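Local structure of ankyrin-repeat protein B (Legionella pneumophila, 5K34) at residues 11-19 and 43-51; 82-90 and 103-111. The protein is a bacterial F-box effector that hijacks the host ubiquitin-proteasome system, its ankyrin domain, the part described here, probably binding other proteins. All blocks are in the same frame, centred on the assembly; numbering follows the deposited sequence. Where two conformers were deposited one is given.

Contact 1. Residues 11-19 and 43-51; sequences WGNLMVAAR and HLNRTPLLA
Trp11, Pro48 and Ala51 carry this contact between two neighbouring helices of the ankyrin-repeat domain. Helix 5-19 packs against the start of helix 48-54 and the turn that leads into it. Thr47 to Leu50 read TPLL, a variant of the TPLH signature found near the start of the first helix of ankyrin repeats. Trp11 has CG anti to the backbone N (chi1 -178°), which swings the indole across to the turn. One face of its five-membered ring stacks on the His43 imidazole. The ring centroids are 3.7 Å apart and the planes are tilted by 29°. Leu14 CD2 lies over the opposite face of the indole. At the edge, in the ring plane, Arg46 O sits 3.4 Å from Trp11 CZ2. That carbonyl also takes a hydrogen bond from Thr39 OG1. The indole is flanked on both faces and meets a carbonyl oxygen at one edge.

Pro48 is a knob set among Trp11, Leu14, Met15 and Ala18. Its CD meets Trp11 CH2 at 3.8 Å, its CG meets Leu14 CD2 and its CB meets Ala18 CB. Thr47 is the N-cap of helix 48-54. Its OG1 accepts two weak bonds, from Leu49 N and Leu50 N.

Ala51 CB lies 3.5 Å from Met15 O and also meets Ala18 CB. Met15 is bent at chi2 and chi3, which brings SD over the Thr47-Pro48 peptide and CE to 3.8 Å from Ala51 CB. Beyond it, the guanidinium groups of Arg19 and Arg46 lie nearly coplanar, 7° apart. Glu54 forms salt bridges with both, which probably offsets their like charge, and Arg46 also pairs with Asp76. At the end of helix 5-19 the backbones come close, with Arg19 CA 3.3 Å from Ala51 O in a CA-H...O contact.

Contact 2. Residues 82-90 and 103-111; sequences PISLLKKQL and IRALIRGMQ
Leu86 points into the groove of the facing helix and sits as a knob among Ile103, Leu106, Ile107 and Met110. Helices 82-91 and 97-112 form an antiparallel pair at the C-terminal end of the ankyrin domain. The axes of the two segments pass 9.5 Å apart, at 152°. The Leu86 and Ile103 side chains slide past each other in opposite directions, CD2 meeting Ile103 CG2. Leu86 crosses Leu106 and Met110 at about a right angle, with CD1 3.9 Å from Met110 SD. Leu86 CB rests 3.6 Å from Ile107 CG1.

Ile83 and Met110 also run past each other in opposite senses, with Ile83 CG1 3.8 Å from Met110 CB. Gln89 crosses Ile103 at about a right angle. Its amide turns to other helices, bonding Tyr58 OH and Ile53 O.

At the solvent-facing edge, Leu90 CG is anti to the backbone N (chi1 -171°), which carries CD1 toward helix 97-112. CD1 lies over the centre of one face of the Arg104 guanidinium, 3.5 Å above its plane. Lys87 and Gln111 approach from opposite directions and share a water, which accepts from Lys87 NZ and donates to Gln111 OE1. The chemistry implies that apolar interlocking holds the pair, while at the exposed margin Lys87 and Gln111 add a water bridge, and the Leu90 methyl covers one face of the Arg104 guanidinium.

In the fold
Both contacts are largely buried, but they lie on opposite sides of the chain's centre, about 17 Å apart between centres. Contact 1 joins helix 5-19 to a turn and the start of helix 48-54. Contact 2 joins two helices that follow each other in the chain. They hold no helix in common, yet they touch: Leu50 CD2 packs on Leu85 CD2 at 3.7 Å, and Leu49 packs on Pro82 and Met110. Helix 48-54 therefore lies between helix 5-19 and helix 82-91. Contact 1 mixes aromatic stacking, proline packing and arginines paired with Glu54 and Asp76. Contact 2 is more aliphatic, with its polar chemistry at its exposed margin.

Contact 1. Residues 11-19 and 43-51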
ATOM      1  N   TRP A  11     -13.721  -3.784  -0.772  1.00  9.35           N
ATOM      2  CA  TRP A  11     -12.290  -3.907  -1.103  1.00  8.85           C
ATOM      3  C   TRP A  11     -11.936  -3.020  -2.309  1.00  7.72           C
ATOM      4  O   TRP A  11     -10.905  -2.338  -2.296  1.00  7.70           O
ATOM      5  CB  TRP A  11     -11.917  -5.361  -1.399  1.00  8.98           C
ATOM      6  CG  TRP A  11     -10.453  -5.526  -1.697  1.00  8.78           C
ATOM      7  CD1 TRP A  11      -9.837  -5.416  -2.915  1.00  8.90           C
ATOM      8  CD2 TRP A  11      -9.435  -5.787  -0.744  1.00  8.95           C
ATOM      9  NE1 TRP A  11      -8.482  -5.602  -2.764  1.00  8.86           N
ATOM     10  CE2 TRP A  11      -8.204  -5.856  -1.448  1.00  8.80           C
ATOM     11  CE3 TRP A  11      -9.431  -5.992   0.646  1.00  9.48           C
ATOM     12  CZ2 TRP A  11      -6.996  -6.119  -0.806  1.00  9.73           C
ATOM     13  CZ3 TRP A  11      -8.206  -6.236   1.281  1.00 11.17           C
ATOM     14  CH2 TRP A  11      -7.024  -6.319   0.556  1.00 10.77           C
ATOM     15  N   GLY A  12     -12.754  -3.066  -3.363  1.00  7.96           N
ATOM     16  CA  GLY A  12     -12.458  -2.213  -4.520  1.00  8.04           C
ATOM     17  C   GLY A  12     -12.457  -0.743  -4.174  1.00  7.88           C
ATOM     18  O   GLY A  12     -11.578   0.004  -4.623  1.00  7.73           O
ATOM     19  N   ASN A  13     -13.413  -0.321  -3.341  1.00  7.94           N
ATOM     20  CA  ASN A  13     -13.457   1.078  -2.913  1.00  7.72           C
ATOM     21  C   ASN A  13     -12.256   1.423  -2.027  1.00  7.17           C
ATOM     22  O   ASN A  13     -11.751   2.559  -2.065  1.00  7.96           O
ATOM     23  CB  ASN A  13     -14.763   1.341  -2.147  1.00  8.55           C
ATOM     24  CG  ASN A  13     -15.949   1.402  -3.052  1.00  9.71           C
ATOM     25  OD1 ASN A  13     -15.834   1.532  -4.271  1.00 11.05           O
ATOM     26  ND2 ASN A  13     -17.136   1.330  -2.459  1.00 11.03           N
ATOM     27  N   LEU A  14     -11.792   0.455  -1.228  1.00  7.02           N
ATOM     28  CA  LEU A  14     -10.590   0.617  -0.380  1.00  7.28           C
ATOM     29  C   LEU A  14      -9.355   0.837  -1.231  1.00  7.04           C
ATOM     30  O   LEU A  14      -8.514   1.688  -0.930  1.00  7.32           O
ATOM     31  CB  LEU A  14     -10.431  -0.620   0.470  1.00  8.24           C
ATOM     32  CG  LEU A  14      -9.188  -0.769   1.318  1.00  8.84           C
ATOM     33  CD1 LEU A  14      -9.083   0.356   2.337  1.00 10.12           C
ATOM     34  CD2 LEU A  14      -9.199  -2.137   1.989  1.00  9.79           C
ATOM     35  N   MET A  15      -9.144   0.058  -2.291  1.00  7.37           N
ATOM     36  CA  MET A  15      -8.037   0.243  -3.226  1.00  6.98           C
ATOM     37  C   MET A  15      -8.073   1.652  -3.815  1.00  6.44           C
ATOM     38  O   MET A  15      -7.024   2.329  -3.887  1.00  7.19           O
ATOM     39  CB  MET A  15      -8.098  -0.800  -4.328  1.00  9.11           C
ATOM     40  CG  MET A  15      -7.806  -2.215  -3.817  1.00  9.74           C
ATOM     41  SD  MET A  15      -6.137  -2.491  -3.230  1.00  9.69           S
ATOM     42  CE  MET A  15      -5.265  -2.570  -4.815  1.00 11.28           C
ATOM     43  N   VAL A  16      -9.240   2.139  -4.283  1.00  6.48           N
ATOM     44  CA  VAL A  16      -9.324   3.496  -4.818  1.00  6.79           C
ATOM     45  C   VAL A  16      -9.038   4.572  -3.758  1.00  6.69           C
ATOM     46  O   VAL A  16      -8.317   5.550  -4.026  1.00  7.08           O
ATOM     47  CB  VAL A  16     -10.686   3.717  -5.491  1.00  7.40           C
ATOM     48  CG1 VAL A  16     -10.881   5.189  -5.861  1.00  8.23           C
ATOM     49  CG2 VAL A  16     -10.778   2.851  -6.738  1.00  8.20           C
ATOM     50  N   ALA A  17      -9.607   4.394  -2.568  1.00  6.85           N
ATOM     51  CA  ALA A  17      -9.395   5.376  -1.510  1.00  6.72           C
ATOM     52  C   ALA A  17      -7.917   5.436  -1.173  1.00  6.35           C
ATOM     53  O   ALA A  17      -7.357   6.525  -1.004  1.00  6.97           O
ATOM     54  CB  ALA A  17     -10.209   5.004  -0.283  1.00  8.07           C
ATOM     55  N   ALA A  18      -7.257   4.282  -1.045  1.00  6.45           N
ATOM     56  CA  ALA A  18      -5.835   4.285  -0.721  1.00  6.28           C
ATOM     57  C   ALA A  18      -5.010   4.909  -1.841  1.00  6.30           C
ATOM     58  O   ALA A  18      -4.137   5.753  -1.569  1.00  6.72           O
ATOM     59  CB  ALA A  18      -5.366   2.881  -0.445  1.00  6.80           C
ATOM     60  N   ARG A  19      -5.296   4.573  -3.105  1.00  6.59           N
ATOM     61  CA  ARG A  19      -4.538   5.141  -4.227  1.00  6.99           C
ATOM     62  C   ARG A  19      -4.694   6.646  -4.315  1.00  7.06           C
ATOM     63  O   ARG A  19      -3.763   7.340  -4.772  1.00  8.34           O
ATOM     64  CB  ARG A  19      -5.052   4.472  -5.509  1.00  6.92           C
ATOM     65  CG  ARG A  19      -4.114   4.746  -6.714  1.00  7.31           C
ATOM     66  CD  ARG A  19      -4.604   4.057  -7.993  1.00  7.85           C
ATOM     67  NE  ARG A  19      -4.600   2.613  -7.917  1.00  8.02           N
ATOM     68  CZ  ARG A  19      -5.705   1.845  -7.866  1.00  7.91           C
ATOM     69  NH1 ARG A  19      -6.930   2.341  -7.798  1.00  8.47           N
ATOM     70  NH2 ARG A  19      -5.551   0.513  -7.813  1.00  8.90           N
ATOM     71  N   HIS A  43      -8.312 -10.688  -5.996  1.00  8.87           N
ATOM     72  CA  HIS A  43      -7.787  -9.315  -5.826  1.00  8.68           C
ATOM     73  C   HIS A  43      -6.366  -9.162  -6.371  1.00  8.62           C
ATOM     74  O   HIS A  43      -5.678  -8.183  -6.021  1.00  8.45           O
ATOM     75  CB  HIS A  43      -7.901  -8.934  -4.366  1.00  9.37           C
ATOM     76  CG  HIS A  43      -9.310  -8.849  -3.892  1.00  9.79           C
ATOM     77  ND1 HIS A  43     -10.265  -8.069  -4.526  1.00  9.86           N
ATOM     78  CD2 HIS A  43      -9.947  -9.462  -2.856  1.00 11.31           C
ATOM     79  CE1 HIS A  43     -11.420  -8.189  -3.892  1.00 11.48           C
ATOM     80  NE2 HIS A  43     -11.251  -9.015  -2.873  1.00 12.20           N
ATOM     81  N   LEU A  44      -5.941 -10.087  -7.248  1.00  8.87           N
ATOM     82  CA  LEU A  44      -4.661 -10.031  -7.925  1.00  9.14           C
ATOM     83  C   LEU A  44      -3.469 -10.055  -6.939  1.00  7.76           C
ATOM     84  O   LEU A  44      -2.373  -9.605  -7.298  1.00  8.32           O
ATOM     85  CB  LEU A  44      -4.537  -8.837  -8.892  1.00 10.17           C
ATOM     86  CG  LEU A  44      -5.686  -8.656  -9.895  1.00 13.93           C
ATOM     87  CD1 LEU A  44      -5.428  -7.444 -10.796  1.00 15.01           C
ATOM     88  CD2 LEU A  44      -6.168  -9.917 -10.633  1.00 17.92           C
ATOM     89  N   ASN A  45      -3.731 -10.533  -5.709  1.00  7.72           N
ATOM     90  CA  ASN A  45      -2.722 -10.514  -4.646  1.00  8.27           C
ATOM     91  C   ASN A  45      -2.186  -9.106  -4.326  1.00  7.74           C
ATOM     92  O   ASN A  45      -1.096  -8.963  -3.779  1.00  8.12           O
ATOM     93  CB  ASN A  45      -1.574 -11.510  -4.917  1.00  9.28           C
ATOM     94  CG  ASN A  45      -1.972 -12.917  -4.568  1.00 10.80           C
ATOM     95  OD1 ASN A  45      -1.625 -13.870  -5.369  1.00 15.56           O
ATOM     96  ND2 ASN A  45      -2.600 -13.108  -3.489  1.00  9.66           N
ATOM     97  N   ARG A  46      -3.003  -8.094  -4.615  1.00  7.24           N
ATOM     98  CA  ARG A  46      -2.639  -6.723  -4.246  1.00  7.33           C
ATOM     99  C   ARG A  46      -3.214  -6.351  -2.893  1.00  7.43           C
ATOM    100  O   ARG A  46      -4.153  -6.977  -2.384  1.00  8.48           O
ATOM    101  CB  ARG A  46      -3.156  -5.722  -5.313  1.00  7.72           C
ATOM    102  CG  ARG A  46      -2.870  -6.131  -6.758  1.00  8.29           C
ATOM    103  CD  ARG A  46      -3.046  -4.970  -7.713  1.00  8.27           C
ATOM    104  NE  ARG A  46      -1.821  -4.180  -7.761  1.00  8.17           N
ATOM    105  CZ  ARG A  46      -1.780  -2.861  -7.919  1.00  8.29           C
ATOM    106  NH1 ARG A  46      -0.602  -2.241  -7.935  1.00  8.77           N
ATOM    107  NH2 ARG A  46      -2.903  -2.140  -8.024  1.00  8.57           N
ATOM    108  N   THR A  47      -2.662  -5.282  -2.294  1.00  7.44           N
ATOM    109  CA  THR A  47      -3.232  -4.728  -1.055  1.00  7.07           C
ATOM    110  C   THR A  47      -3.364  -3.216  -1.226  1.00  6.85           C
ATOM    111  O   THR A  47      -2.775  -2.642  -2.151  1.00  7.47           O
ATOM    112  CB  THR A  47      -2.284  -4.958   0.145  1.00  8.01           C
ATOM    113  OG1 THR A  47      -1.082  -4.205  -0.044  1.00  8.42           O
ATOM    114  CG2 THR A  47      -1.980  -6.459   0.351  1.00  8.63           C
ATOM    115  N   PRO A  48      -4.065  -2.545  -0.302  1.00  6.90           N
ATOM    116  CA  PRO A  48      -4.137  -1.097  -0.352  1.00  7.28           C
ATOM    117  C   PRO A  48      -2.804  -0.441  -0.062  1.00  6.99           C
ATOM    118  O   PRO A  48      -2.635   0.749  -0.358  1.00  7.12           O
ATOM    119  CB  PRO A  48      -5.195  -0.732   0.702  1.00  8.69           C
ATOM    120  CG  PRO A  48      -5.278  -1.924   1.591  1.00  9.52           C
ATOM    121  CD  PRO A  48      -5.034  -3.116   0.652  1.00  7.96           C
ATOM    122  N   LEU A  49      -1.832  -1.156   0.525  1.00  7.17           N
ATOM    123  CA  LEU A  49      -0.482  -0.584   0.661  1.00  7.21           C
ATOM    124  C   LEU A  49       0.133  -0.389  -0.715  1.00  7.25           C
ATOM    125  O   LEU A  49       0.688   0.679  -0.995  1.00  7.31           O
ATOM    126  CB  LEU A  49       0.379  -1.481   1.545  1.00  7.80           C
ATOM    127  CG  LEU A  49       1.838  -1.046   1.725  1.00  7.64           C
ATOM    128  CD1 LEU A  49       1.939   0.386   2.295  1.00  8.59           C
ATOM    129  CD2 LEU A  49       2.584  -2.030   2.624  1.00  8.37           C
ATOM    130  N   LEU A  50       0.022  -1.383  -1.622  1.00  7.76           N
ATOM    131  CA  LEU A  50       0.452  -1.208  -3.004  1.00  8.49           C
ATOM    132  C   LEU A  50      -0.273  -0.117  -3.701  1.00  7.98           C
ATOM    133  O   LEU A  50       0.301   0.677  -4.457  1.00  8.83           O
ATOM    134  CB  LEU A  50       0.288  -2.476  -3.834  1.00 11.54           C
ATOM    135  CG  LEU A  50       1.279  -3.588  -3.751  1.00 13.01           C
ATOM    136  CD1 LEU A  50       0.957  -4.613  -4.860  1.00 12.49           C
ATOM    137  CD2 LEU A  50       2.735  -3.064  -3.958  1.00 12.76           C
ATOM    138  N   ALA A  51      -1.603  -0.058  -3.512  1.00  7.67           N
ATOM    139  CA  ALA A  51      -2.421   0.980  -4.130  1.00  7.24           C
ATOM    140  C   ALA A  51      -1.945   2.364  -3.707  1.00  6.83           C
ATOM    141  O   ALA A  51      -1.799   3.262  -4.550  1.00  7.39           O
ATOM    142  CB  ALA A  51      -3.882   0.785  -3.791  1.00  8.05           C
TER

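Contact 2. Residues 82-90 and 103-111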
ATOM      1  N   PRO A  82       5.515  -4.262  -2.077  1.00  7.14           N
ATOM      2  CA  PRO A  82       5.640  -2.866  -1.658  1.00  6.96           C
ATOM      3  C   PRO A  82       7.054  -2.324  -1.831  1.00  6.58           C
ATOM      4  O   PRO A  82       7.230  -1.246  -2.387  1.00  7.15           O
ATOM      5  CB  PRO A  82       5.174  -2.930  -0.175  1.00  7.22           C
ATOM      6  CG  PRO A  82       4.129  -4.018  -0.201  1.00  7.41           C
ATOM      7  CD  PRO A  82       4.694  -5.065  -1.125  1.00  7.67           C
ATOM      8  N   ILE A  83       8.049  -3.087  -1.371  1.00  6.89           N
ATOM      9  CA  ILE A  83       9.433  -2.627  -1.538  1.00  7.04           C
ATOM     10  C   ILE A  83       9.839  -2.523  -2.994  1.00  7.25           C
ATOM     11  O   ILE A  83      10.461  -1.531  -3.384  1.00  7.63           O
ATOM     12  CB  ILE A  83      10.431  -3.516  -0.756  1.00  7.96           C
ATOM     13  CG1 ILE A  83      10.273  -3.254   0.740  1.00  8.20           C
ATOM     14  CG2 ILE A  83      11.872  -3.184  -1.175  1.00  8.96           C
ATOM     15  CD1 ILE A  83      10.879  -4.374   1.573  1.00  8.77           C
ATOM     16  N   SER A  84       9.563  -3.562  -3.806  1.00  7.43           N
ATOM     17  CA  SER A  84      10.068  -3.496  -5.180  1.00  7.95           C
ATOM     18  C   SER A  84       9.364  -2.419  -5.985  1.00  7.93           C
ATOM     19  O   SER A  84       9.971  -1.779  -6.837  1.00  8.65           O
ATOM     20  CB  SER A  84      10.010  -4.874  -5.863  1.00  8.58           C
ATOM     21  OG  SER A  84       8.684  -5.217  -6.270  1.00  8.78           O
ATOM     22  N   LEU A  85       8.086  -2.149  -5.696  1.00  7.66           N
ATOM     23  CA  LEU A  85       7.364  -1.089  -6.394  1.00  7.63           C
ATOM     24  C   LEU A  85       7.946   0.280  -6.017  1.00  7.28           C
ATOM     25  O   LEU A  85       8.139   1.139  -6.886  1.00  7.90           O
ATOM     26  CB  LEU A  85       5.871  -1.179  -6.059  1.00  8.77           C
ATOM     27  CG  LEU A  85       4.969  -0.255  -6.876  1.00 11.24           C
ATOM     28  CD1 LEU A  85       5.047  -0.620  -8.377  1.00 14.98           C
ATOM     29  CD2 LEU A  85       3.549  -0.336  -6.358  1.00 11.89           C
ATOM     30  N   LEU A  86       8.234   0.478  -4.734  1.00  7.33           N
ATOM     31  CA  LEU A  86       8.917   1.713  -4.277  1.00  7.49           C
ATOM     32  C   LEU A  86      10.261   1.862  -4.978  1.00  7.88           C
ATOM     33  O   LEU A  86      10.621   2.959  -5.414  1.00  7.87           O
ATOM     34  CB  LEU A  86       9.067   1.704  -2.757  1.00  7.30           C
ATOM     35  CG  LEU A  86       7.786   2.008  -1.981  1.00  7.59           C
ATOM     36  CD1 LEU A  86       7.970   1.514  -0.538  1.00  8.30           C
ATOM     37  CD2 LEU A  86       7.461   3.496  -2.029  1.00  7.83           C
ATOM     38  N   LYS A  87      11.009   0.764  -5.053  1.00  8.03           N
ATOM     39  CA  LYS A  87      12.325   0.813  -5.711  1.00  8.82           C
ATOM     40  C   LYS A  87      12.182   1.188  -7.176  1.00  8.73           C
ATOM     41  O   LYS A  87      13.019   1.939  -7.688  1.00  9.90           O
ATOM     42  CB  LYS A  87      13.040  -0.521  -5.554  1.00  8.87           C
ATOM     43  CG  LYS A  87      13.679  -0.696  -4.176  1.00  9.85           C
ATOM     44  CD  LYS A  87      14.371  -2.062  -4.114  1.00 11.24           C
ATOM     45  CE  LYS A  87      15.096  -2.266  -2.800  1.00 13.51           C
ATOM     46  NZ  LYS A  87      16.479  -1.698  -2.871  1.00 18.59           N
ATOM     47  N   LYS A  88      11.164   0.670  -7.854  1.00  9.42           N
ATOM     48  CA  LYS A  88      10.928   1.099  -9.239  0.50 10.07           C
ATOM     49  C   LYS A  88      10.663   2.622  -9.416  1.00 10.29           C
ATOM     50  O   LYS A  88      11.142   3.300 -10.331  1.00 11.53           O
ATOM     51  CB  LYS A  88       9.781   0.321  -9.839  0.50 12.16           C
ATOM     52  CG  LYS A  88      10.122  -1.098 -10.229  0.50 17.47           C
ATOM     53  CD  LYS A  88       8.988  -1.772 -11.010  0.50 24.10           C
ATOM     54  CE  LYS A  88       8.677  -0.987 -12.271  0.50 28.17           C
ATOM     55  NZ  LYS A  88       8.094  -1.910 -13.307  0.50 33.22           N
ATOM     56  N   GLN A  89       9.872   3.166  -8.475  1.00  9.57           N
ATOM     57  CA  GLN A  89       9.583   4.582  -8.420  1.00  9.19           C
ATOM     58  C   GLN A  89      10.881   5.376  -8.178  1.00  9.51           C
ATOM     59  O   GLN A  89      11.118   6.383  -8.842  1.00 10.52           O
ATOM     60  CB  GLN A  89       8.569   4.893  -7.309  1.00  9.03           C
ATOM     61  CG  GLN A  89       7.176   4.368  -7.610  1.00  9.05           C
ATOM     62  CD  GLN A  89       6.174   4.865  -6.575  1.00  9.26           C
ATOM     63  OE1 GLN A  89       6.535   5.143  -5.423  1.00  9.36           O
ATOM     64  NE2 GLN A  89       4.919   4.961  -6.971  1.00  9.86           N
ATOM     65  N   LEU A  90      11.683   4.922  -7.237  1.00  9.58           N
ATOM     66  CA  LEU A  90      12.932   5.620  -6.900  1.00 10.75           C
ATOM     67  C   LEU A  90      13.856   5.673  -8.101  1.00 12.44           C
ATOM     68  O   LEU A  90      14.577   6.686  -8.249  1.00 14.09           O
ATOM     69  CB  LEU A  90      13.625   4.892  -5.767  1.00 11.66           C
ATOM     70  CG  LEU A  90      14.840   5.576  -5.132  1.00 13.66           C
ATOM     71  CD1 LEU A  90      14.440   6.899  -4.481  1.00 15.81           C
ATOM     72  CD2 LEU A  90      15.476   4.643  -4.096  1.00 14.72           C
ATOM     73  N   ILE A 103       9.982   8.104  -0.704  1.00  8.26           N
ATOM     74  CA  ILE A 103      10.114   6.735  -1.169  1.00  8.37           C
ATOM     75  C   ILE A 103      11.268   6.049  -0.443  1.00  8.50           C
ATOM     76  O   ILE A 103      11.117   4.924   0.078  1.00  8.50           O
ATOM     77  CB  ILE A 103      10.324   6.728  -2.704  1.00  8.53           C
ATOM     78  CG1 ILE A 103       9.052   7.130  -3.401  1.00  9.11           C
ATOM     79  CG2 ILE A 103      10.793   5.355  -3.167  1.00  9.20           C
ATOM     80  CD1 ILE A 103       9.278   7.610  -4.858  1.00 10.09           C
ATOM     81  N   ARG A 104      12.391   6.734  -0.372  1.00  9.18           N
ATOM     82  CA  ARG A 104      13.532   6.203   0.297  1.00  9.66           C
ATOM     83  C   ARG A 104      13.261   5.898   1.768  1.00  8.80           C
ATOM     84  O   ARG A 104      13.687   4.862   2.316  1.00  9.49           O
ATOM     85  CB  ARG A 104      14.697   7.195   0.128  1.00 13.36           C
ATOM     86  CG  ARG A 104      15.527   7.026  -1.130  1.00 21.13           C
ATOM     87  CD  ARG A 104      16.881   7.820  -1.159  1.00 29.35           C
ATOM     88  NE  ARG A 104      17.568   7.645  -2.472  1.00 36.33           N
ATOM     89  CZ  ARG A 104      17.484   8.460  -3.532  1.00 38.64           C
ATOM     90  NH1 ARG A 104      16.777   9.575  -3.471  1.00 45.19           N
ATOM     91  NH2 ARG A 104      18.137   8.166  -4.667  1.00 39.19           N
ATOM     92  N   ALA A 105      12.561   6.805   2.441  1.00  8.47           N
ATOM     93  CA  ALA A 105      12.232   6.610   3.856  1.00  8.41           C
ATOM     94  C   ALA A 105      11.320   5.381   4.047  1.00  7.53           C
ATOM     95  O   ALA A 105      11.504   4.634   5.029  1.00  8.28           O
ATOM     96  CB  ALA A 105      11.574   7.861   4.405  1.00  9.50           C
ATOM     97  N   LEU A 106      10.370   5.178   3.141  1.00  7.16           N
ATOM     98  CA  LEU A 106       9.494   3.997   3.223  1.00  7.79           C
ATOM     99  C   LEU A 106      10.286   2.708   2.932  1.00  7.12           C
ATOM    100  O   LEU A 106      10.068   1.724   3.667  1.00  7.77           O
ATOM    101  CB  LEU A 106       8.308   4.140   2.264  1.00  8.46           C
ATOM    102  CG  LEU A 106       7.184   5.014   2.715  1.00  9.89           C
ATOM    103  CD1 LEU A 106       6.305   5.485   1.582  1.00 11.42           C
ATOM    104  CD2 LEU A 106       6.323   4.287   3.760  1.00 12.74           C
ATOM    105  N   ILE A 107      11.154   2.709   1.948  1.00  7.06           N
ATOM    106  CA  ILE A 107      11.998   1.537   1.698  1.00  7.51           C
ATOM    107  C   ILE A 107      12.809   1.196   2.921  1.00  7.67           C
ATOM    108  O   ILE A 107      12.875   0.045   3.357  1.00  8.03           O
ATOM    109  CB  ILE A 107      12.912   1.732   0.482  1.00  7.79           C
ATOM    110  CG1 ILE A 107      12.079   1.851  -0.806  1.00  8.75           C
ATOM    111  CG2 ILE A 107      13.915   0.580   0.385  1.00  8.33           C
ATOM    112  CD1 ILE A 107      12.848   2.407  -1.968  1.00  8.80           C
ATOM    113  N   ARG A 108      13.412   2.216   3.517  1.00  8.03           N
ATOM    114  CA  ARG A 108      14.248   2.014   4.678  1.00  9.01           C
ATOM    115  C   ARG A 108      13.486   1.451   5.823  1.00  8.18           C
ATOM    116  O   ARG A 108      13.902   0.477   6.495  1.00  8.89           O
ATOM    117  CB  ARG A 108      14.940   3.351   5.029  1.00 10.93           C
ATOM    118  CG  ARG A 108      15.893   3.200   6.217  1.00 13.58           C
ATOM    119  CD  ARG A 108      16.329   4.540   6.794  1.00 17.43           C
ATOM    120  NE  ARG A 108      15.160   5.242   7.357  1.00 21.78           N
ATOM    121  CZ  ARG A 108      14.419   4.870   8.424  1.00 29.50           C
ATOM    122  NH1 ARG A 108      14.677   3.787   9.199  1.00 25.74           N
ATOM    123  NH2 ARG A 108      13.359   5.626   8.744  1.00 40.14           N
ATOM    124  N   GLY A 109      12.319   2.019   6.108  1.00  8.21           N
ATOM    125  CA  GLY A 109      11.521   1.514   7.173  1.00  7.84           C
ATOM    126  C   GLY A 109      11.110   0.063   6.932  1.00  8.11           C
ATOM    127  O   GLY A 109      11.196  -0.782   7.839  1.00  9.31           O
ATOM    128  N   MET A 110      10.667  -0.265   5.728  1.00  7.37           N
ATOM    129  CA  MET A 110      10.239  -1.611   5.444  1.00  7.47           C
ATOM    130  C   MET A 110      11.388  -2.616   5.501  1.00  7.16           C
ATOM    131  O   MET A 110      11.166  -3.720   6.020  1.00  8.02           O
ATOM    132  CB  MET A 110       9.581  -1.681   4.079  1.00  9.00           C
ATOM    133  CG  MET A 110       8.216  -0.953   4.054  1.00  9.77           C
ATOM    134  SD  MET A 110       7.474  -1.000   2.407  1.00 10.80           S
ATOM    135  CE  MET A 110       6.063   0.051   2.673  1.00 11.68           C
ATOM    136  N   GLN A 111      12.565  -2.265   4.998  1.00  7.16           N
ATOM    137  CA  GLN A 111      13.672  -3.217   4.993  1.00  6.94           C
ATOM    138  C   GLN A 111      14.311  -3.362   6.365  1.00  7.00           C
ATOM    139  O   GLN A 111      14.813  -4.435   6.714  1.00  7.65           O
ATOM    140  CB  GLN A 111      14.716  -2.795   3.986  1.00  6.90           C
ATOM    141  CG  GLN A 111      14.257  -2.909   2.547  1.00  6.98           C
ATOM    142  CD  GLN A 111      15.402  -2.779   1.574  1.00  7.65           C
ATOM    143  OE1 GLN A 111      16.205  -1.876   1.686  1.00  8.31           O
ATOM    144  NE2 GLN A 111      15.503  -3.711   0.622  1.00  8.24           N
TER
HETATM  145  O   HOH W   1      17.744  -1.052  -0.499  1.00 14.61           O